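Local coordinates for protein cystathionine gamma-lyase (PDB 1N8P) that binds pyridoxal-5'-phosphate as a four-chain enzyme of the Cys/Met metabolism PLP-dependent family, at residues A[55-60]-A[235-240]; A[142-147]-A[153-158]. One frame throughout, in Å; residues are numbered along the deposited sequence.

Both contacts lie in one chain of a pyridoxal-5'-phosphate (PLP) enzyme, on opposite sides of the chain's centre. Their centres are about 28 Å apart and their nearest atoms about 14 Å apart, so they do not touch. Contact 2 is nested inside the long loop of chain that contact 1 closes. Each comes near a bound PLP: the side chain of Ile237 in contact 1 is about 7 Å from one, and that of Pro147 in contact 2 about 8 Å from one. Contact 1 joins a helix to an interhelical loop near a second subunit. Contact 2 links a central sheet strand to the start of the helix that follows it.

Contact 1: A[55-60]-A[235-240]; sequences PNRENL and GAIPSP
Arg57 and Pro238 form the more extensively packed part of this contact, and Arg57 is the residue most covered by the opposite segment. The aliphatic stem of Arg57 crosses the proline ring at about a right angle. Arg57 CD lies 3.5 Å from Pro238 CG. With CG anti to the backbone N (chi1 -160°), the Arg57 stem is carried across to the Pro238 ring. The bend at chi3 (74°) then turns the guanidinium to Ile237, whose CG2 lies over one of its faces, 4.0 Å from Arg57 NH1. That nitrogen donates to Arg51 O, which helps fix the group. Arg57, Pro238 and Ile237 are all buried. Helix 55-67 thus meets the loop between helices 221-234 and 240-250. Gly235, with positive phi, is the first residue past helix 221-234, and Ser239 is the N-cap of helix 240-250. Gly235 O also accepts a hydrogen bond from Ser78 of the second subunit, a residue of the PLP pocket. At the other end of the contact there is less bulk: the buried Asn56 meets only Pro240, which is partly exposed to solvent. Here Asn56 CB approaches Pro240 O at 3.5 Å, while Asn56 OD1 is 3.9 Å from Pro240 CB. The polar atoms of the Asn56 amide bond elsewhere: OD1 accepts from Ser30 N, and ND2 donates to Pro28 O.

Contact 2: A[142-147]-A[153-158]; sequences VWIETP and KVTDIQ
Pro147 and Lys153 meet through backbone atoms, and the flat groups of this contact are the Thr146-Pro147 peptide and the proline ring it leads into. Lys153 O comes to the CA corner of that ring, 3.7 Å from Pro147 CA, while Leu182, outside the two segments, packs on the Pro147 side chain. At the carbonyl edge of the peptide, Thr146 O is modelled 2.6 Å from Lys153 O; both are acceptors, so this approach is doubtful at the present resolution. Thr146 O also lies 3.7 Å from Val154 CA.

Side chains take over further along. The methyl CG2 of Thr146 meets the end of Ile157, 3.5 Å from its CD1 and 3.8 Å from its CG1. Ile157 is extended at chi2 (173°), which carries CD1 from the start of the helix back to the threonine. Next to this pair, Ile144 CG2 rests on Thr155, 4.1 Å from CB. In both pairs the touching atoms are all carbons: the methyls of Thr146, Ile144 and Ile157, with Ile157 CG1 and Thr155 CB. The hydroxyl of Thr146 has a different partner, a weak hydrogen bond to Asp178 O, and Glu145, beside the contact, touches PLP.

Asp156 turns away and N-caps helix 157-167. Its OD1 accepts a weak bond from Gln158 N (3.0 Å) and a hydrogen bond from Lys159 N.

The segments belong to a beta-alpha-beta unit of strand 139-144, helix 157-167 and strand 174-178, within the seven-stranded sheet characteristic of fold type I PLP enzymes. Val160 of the helix packs on Ile144 and Thr155, Val177 of strand 174-178 lies against Thr146, and helix 292-298 covers Val154.

Contact 1: A[55-60]-A[235-240]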
loop_
_atom_site.group_PDB
_atom_site.type_symbol
_atom_site.label_atom_id
_atom_site.label_comp_id
_atom_site.label_asym_id
_atom_site.label_seq_id
_atom_site.Cartn_x
_atom_site.Cartn_y
_atom_site.Cartn_z
ATOM N N PRO A 55 -15.356 -2.979 5.787
ATOM C CA PRO A 55 -15.018 -4.403 5.667
ATOM C C PRO A 55 -13.707 -4.924 6.271
ATOM O O PRO A 55 -13.682 -5.944 6.989
ATOM C CB PRO A 55 -15.089 -4.650 4.160
ATOM C CG PRO A 55 -14.756 -3.312 3.588
ATOM C CD PRO A 55 -15.543 -2.376 4.462
ATOM N N ASN A 56 -12.612 -4.242 5.961
ATOM C CA ASN A 56 -11.303 -4.672 6.459
ATOM C C ASN A 56 -11.179 -4.725 7.987
ATOM O O ASN A 56 -10.590 -5.651 8.527
ATOM C CB ASN A 56 -10.209 -3.788 5.863
ATOM C CG ASN A 56 -10.027 -4.024 4.366
ATOM O OD1 ASN A 56 -9.814 -3.083 3.618
ATOM N ND2 ASN A 56 -10.101 -5.284 3.932
ATOM N N ARG A 57 -11.737 -3.741 8.678
ATOM C CA ARG A 57 -11.690 -3.710 10.128
ATOM C C ARG A 57 -12.581 -4.831 10.621
ATOM O O ARG A 57 -12.113 -5.778 11.262
ATOM C CB ARG A 57 -12.223 -2.381 10.643
ATOM C CG ARG A 57 -11.767 -2.074 12.053
ATOM C CD ARG A 57 -12.199 -0.691 12.482
ATOM N NE ARG A 57 -13.625 -0.638 12.758
ATOM C CZ ARG A 57 -14.439 0.324 12.328
ATOM N NH1 ARG A 57 -13.969 1.327 11.589
ATOM N NH2 ARG A 57 -15.730 0.285 12.642
ATOM N N GLU A 58 -13.872 -4.716 10.308
ATOM C CA GLU A 58 -14.873 -5.703 10.701
ATOM C C GLU A 58 -14.376 -7.125 10.503
ATOM O O GLU A 58 -14.407 -7.940 11.415
ATOM C CB GLU A 58 -16.144 -5.501 9.891
ATOM C CG GLU A 58 -17.293 -6.388 10.304
ATOM C CD GLU A 58 -18.395 -6.399 9.262
ATOM O OE1 GLU A 58 -18.198 -7.046 8.200
ATOM O OE2 GLU A 58 -19.445 -5.755 9.506
ATOM N N ASN A 59 -13.905 -7.439 9.309
ATOM C CA ASN A 59 -13.432 -8.793 9.088
ATOM C C ASN A 59 -12.300 -9.150 10.012
ATOM O O ASN A 59 -12.216 -10.281 10.456
ATOM C CB ASN A 59 -12.991 -8.995 7.644
ATOM C CG ASN A 59 -14.154 -9.146 6.693
ATOM O OD1 ASN A 59 -15.239 -9.625 7.075
ATOM N ND2 ASN A 59 -13.936 -8.761 5.439
ATOM N N LEU A 60 -11.414 -8.197 10.291
ATOM C CA LEU A 60 -10.292 -8.450 11.186
ATOM C C LEU A 60 -10.885 -8.798 12.512
ATOM O O LEU A 60 -10.649 -9.877 13.052
ATOM C CB LEU A 60 -9.416 -7.201 11.322
ATOM C CG LEU A 60 -8.507 -7.047 12.556
ATOM C CD1 LEU A 60 -7.490 -8.141 12.597
ATOM C CD2 LEU A 60 -7.829 -5.673 12.539
ATOM N N GLY A 235 -13.096 8.175 17.484
ATOM C CA GLY A 235 -12.391 7.961 16.229
ATOM C C GLY A 235 -10.990 7.349 16.244
ATOM O O GLY A 235 -10.302 7.357 15.227
ATOM N N ALA A 236 -10.544 6.827 17.380
ATOM C CA ALA A 236 -9.223 6.214 17.447
ATOM C C ALA A 236 -9.282 4.881 16.722
ATOM O O ALA A 236 -8.990 3.828 17.297
ATOM C CB ALA A 236 -8.837 6.001 18.872
ATOM N N ILE A 237 -9.657 4.925 15.451
ATOM C CA ILE A 237 -9.791 3.708 14.661
ATOM C C ILE A 237 -8.591 3.400 13.819
ATOM O O ILE A 237 -7.851 4.286 13.420
ATOM C CB ILE A 237 -11.008 3.786 13.758
ATOM C CG1 ILE A 237 -11.094 5.200 13.167
ATOM C CG2 ILE A 237 -12.271 3.401 14.560
ATOM C CD1 ILE A 237 -12.204 5.392 12.156
ATOM N N PRO A 238 -8.394 2.114 13.518
ATOM C CA PRO A 238 -7.266 1.660 12.715
ATOM C C PRO A 238 -7.575 1.998 11.285
ATOM O O PRO A 238 -8.709 2.337 10.982
ATOM C CB PRO A 238 -7.270 0.164 12.981
ATOM C CG PRO A 238 -8.764 -0.151 12.996
ATOM C CD PRO A 238 -9.342 1.008 13.786
ATOM N N SER A 239 -6.602 1.900 10.391
ATOM C CA SER A 239 -6.880 2.219 9.009
ATOM C C SER A 239 -7.240 0.945 8.271
ATOM O O SER A 239 -6.905 -0.157 8.721
ATOM C CB SER A 239 -5.674 2.874 8.363
ATOM O OG SER A 239 -5.127 2.025 7.368
ATOM N N PRO A 240 -7.949 1.067 7.138
ATOM C CA PRO A 240 -8.318 -0.119 6.394
ATOM C C PRO A 240 -7.101 -0.907 5.986
ATOM O O PRO A 240 -7.121 -2.142 6.009
ATOM C CB PRO A 240 -9.056 0.451 5.199
ATOM C CG PRO A 240 -9.716 1.631 5.733
ATOM C CD PRO A 240 -8.639 2.249 6.594
#

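Contact 2: A[142-147]-A[153-158]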
loop_
_atom_site.group_PDB
_atom_site.type_symbol
_atom_site.label_atom_id
_atom_site.label_comp_id
_atom_site.label_asym_id
_atom_site.label_seq_id
_atom_site.Cartn_x
_atom_site.Cartn_y
_atom_site.Cartn_z
ATOM N N VAL A 142 -10.026 -4.139 36.979
ATOM C CA VAL A 142 -8.903 -4.933 37.489
ATOM C C VAL A 142 -8.163 -5.303 36.207
ATOM O O VAL A 142 -8.714 -6.014 35.348
ATOM C CB VAL A 142 -9.349 -6.231 38.211
ATOM C CG1 VAL A 142 -8.146 -6.983 38.719
ATOM C CG2 VAL A 142 -10.214 -5.892 39.373
ATOM N N TRP A 143 -6.939 -4.799 36.074
ATOM C CA TRP A 143 -6.148 -5.054 34.883
ATOM C C TRP A 143 -5.064 -6.073 35.157
ATOM O O TRP A 143 -4.250 -5.891 36.050
ATOM C CB TRP A 143 -5.537 -3.746 34.393
ATOM C CG TRP A 143 -4.994 -3.774 32.983
ATOM C CD1 TRP A 143 -3.753 -4.174 32.590
ATOM C CD2 TRP A 143 -5.665 -3.326 31.796
ATOM N NE1 TRP A 143 -3.606 -3.998 31.242
ATOM C CE2 TRP A 143 -4.765 -3.478 30.728
ATOM C CE3 TRP A 143 -6.937 -2.811 31.537
ATOM C CZ2 TRP A 143 -5.095 -3.131 29.412
ATOM C CZ3 TRP A 143 -7.261 -2.469 30.232
ATOM C CH2 TRP A 143 -6.342 -2.631 29.188
ATOM N N ILE A 144 -5.075 -7.154 34.387
ATOM C CA ILE A 144 -4.095 -8.218 34.525
ATOM C C ILE A 144 -3.277 -8.402 33.252
ATOM O O ILE A 144 -3.822 -8.589 32.176
ATOM C CB ILE A 144 -4.771 -9.549 34.833
ATOM C CG1 ILE A 144 -5.419 -9.501 36.211
ATOM C CG2 ILE A 144 -3.765 -10.664 34.755
ATOM C CD1 ILE A 144 -6.160 -10.800 36.560
ATOM N N GLU A 145 -1.963 -8.356 33.403
ATOM C CA GLU A 145 -1.044 -8.519 32.298
ATOM C C GLU A 145 -0.474 -9.913 32.538
ATOM O O GLU A 145 0.641 -10.053 33.001
ATOM C CB GLU A 145 0.038 -7.452 32.406
ATOM C CG GLU A 145 0.886 -7.242 31.189
ATOM C CD GLU A 145 1.918 -6.167 31.421
ATOM O OE1 GLU A 145 2.830 -6.407 32.239
ATOM O OE2 GLU A 145 1.815 -5.083 30.801
ATOM N N THR A 146 -1.257 -10.940 32.209
ATOM C CA THR A 146 -0.855 -12.320 32.463
ATOM C C THR A 146 0.639 -12.522 32.488
ATOM O O THR A 146 1.201 -12.663 33.574
ATOM C CB THR A 146 -1.522 -13.326 31.498
ATOM O OG1 THR A 146 -1.661 -12.747 30.191
ATOM C CG2 THR A 146 -2.874 -13.759 32.063
ATOM N N PRO A 147 1.317 -12.575 31.331
ATOM C CA PRO A 147 2.735 -12.763 31.661
ATOM C C PRO A 147 3.340 -11.358 31.770
ATOM O O PRO A 147 3.356 -10.588 30.816
ATOM C CB PRO A 147 3.270 -13.581 30.487
ATOM C CG PRO A 147 2.032 -14.195 29.906
ATOM C CD PRO A 147 1.034 -13.078 29.994
ATOM N N LYS A 153 5.948 -13.241 35.120
ATOM C CA LYS A 153 5.141 -13.818 36.203
ATOM C C LYS A 153 3.717 -14.157 35.753
ATOM O O LYS A 153 2.990 -13.296 35.309
ATOM C CB LYS A 153 5.083 -12.822 37.371
ATOM C CG LYS A 153 4.269 -13.288 38.570
ATOM C CD LYS A 153 4.098 -12.201 39.616
ATOM C CE LYS A 153 5.446 -11.737 40.151
ATOM N NZ LYS A 153 6.253 -10.997 39.127
ATOM N N VAL A 154 3.311 -15.406 35.883
ATOM C CA VAL A 154 1.979 -15.799 35.465
ATOM C C VAL A 154 0.956 -15.546 36.558
ATOM O O VAL A 154 1.261 -15.728 37.720
ATOM C CB VAL A 154 1.960 -17.280 35.114
ATOM C CG1 VAL A 154 0.562 -17.729 34.795
ATOM C CG2 VAL A 154 2.871 -17.524 33.931
ATOM N N THR A 155 -0.252 -15.139 36.185
ATOM C CA THR A 155 -1.330 -14.867 37.121
ATOM C C THR A 155 -2.550 -15.739 36.797
ATOM O O THR A 155 -2.873 -15.996 35.622
ATOM C CB THR A 155 -1.783 -13.371 37.091
ATOM O OG1 THR A 155 -0.728 -12.524 37.560
ATOM C CG2 THR A 155 -2.989 -13.160 37.980
ATOM N N ASP A 156 -3.223 -16.209 37.851
ATOM C CA ASP A 156 -4.409 -17.051 37.682
ATOM C C ASP A 156 -5.678 -16.215 37.439
ATOM O O ASP A 156 -6.323 -15.701 38.365
ATOM C CB ASP A 156 -4.606 -17.955 38.903
ATOM C CG ASP A 156 -5.519 -19.141 38.611
ATOM O OD1 ASP A 156 -6.615 -18.946 38.045
ATOM O OD2 ASP A 156 -5.136 -20.273 38.954
ATOM N N ILE A 157 -6.026 -16.089 36.169
ATOM C CA ILE A 157 -7.203 -15.331 35.776
ATOM C C ILE A 157 -8.474 -15.756 36.531
ATOM O O ILE A 157 -9.342 -14.928 36.799
ATOM C CB ILE A 157 -7.413 -15.457 34.252
ATOM C CG1 ILE A 157 -6.160 -14.941 33.553
ATOM C CG2 ILE A 157 -8.626 -14.655 33.807
ATOM C CD1 ILE A 157 -6.140 -15.139 32.065
ATOM N N GLN A 158 -8.571 -17.037 36.882
ATOM C CA GLN A 158 -9.730 -17.563 37.594
ATOM C C GLN A 158 -9.735 -17.121 39.054
ATOM O O GLN A 158 -10.731 -16.561 39.533
ATOM C CB GLN A 158 -9.741 -19.081 37.529
ATOM C CG GLN A 158 -11.057 -19.645 37.936
ATOM C CD GLN A 158 -12.148 -19.043 37.143
ATOM O OE1 GLN A 158 -12.474 -19.514 36.060
ATOM N NE2 GLN A 158 -12.717 -17.975 37.654
#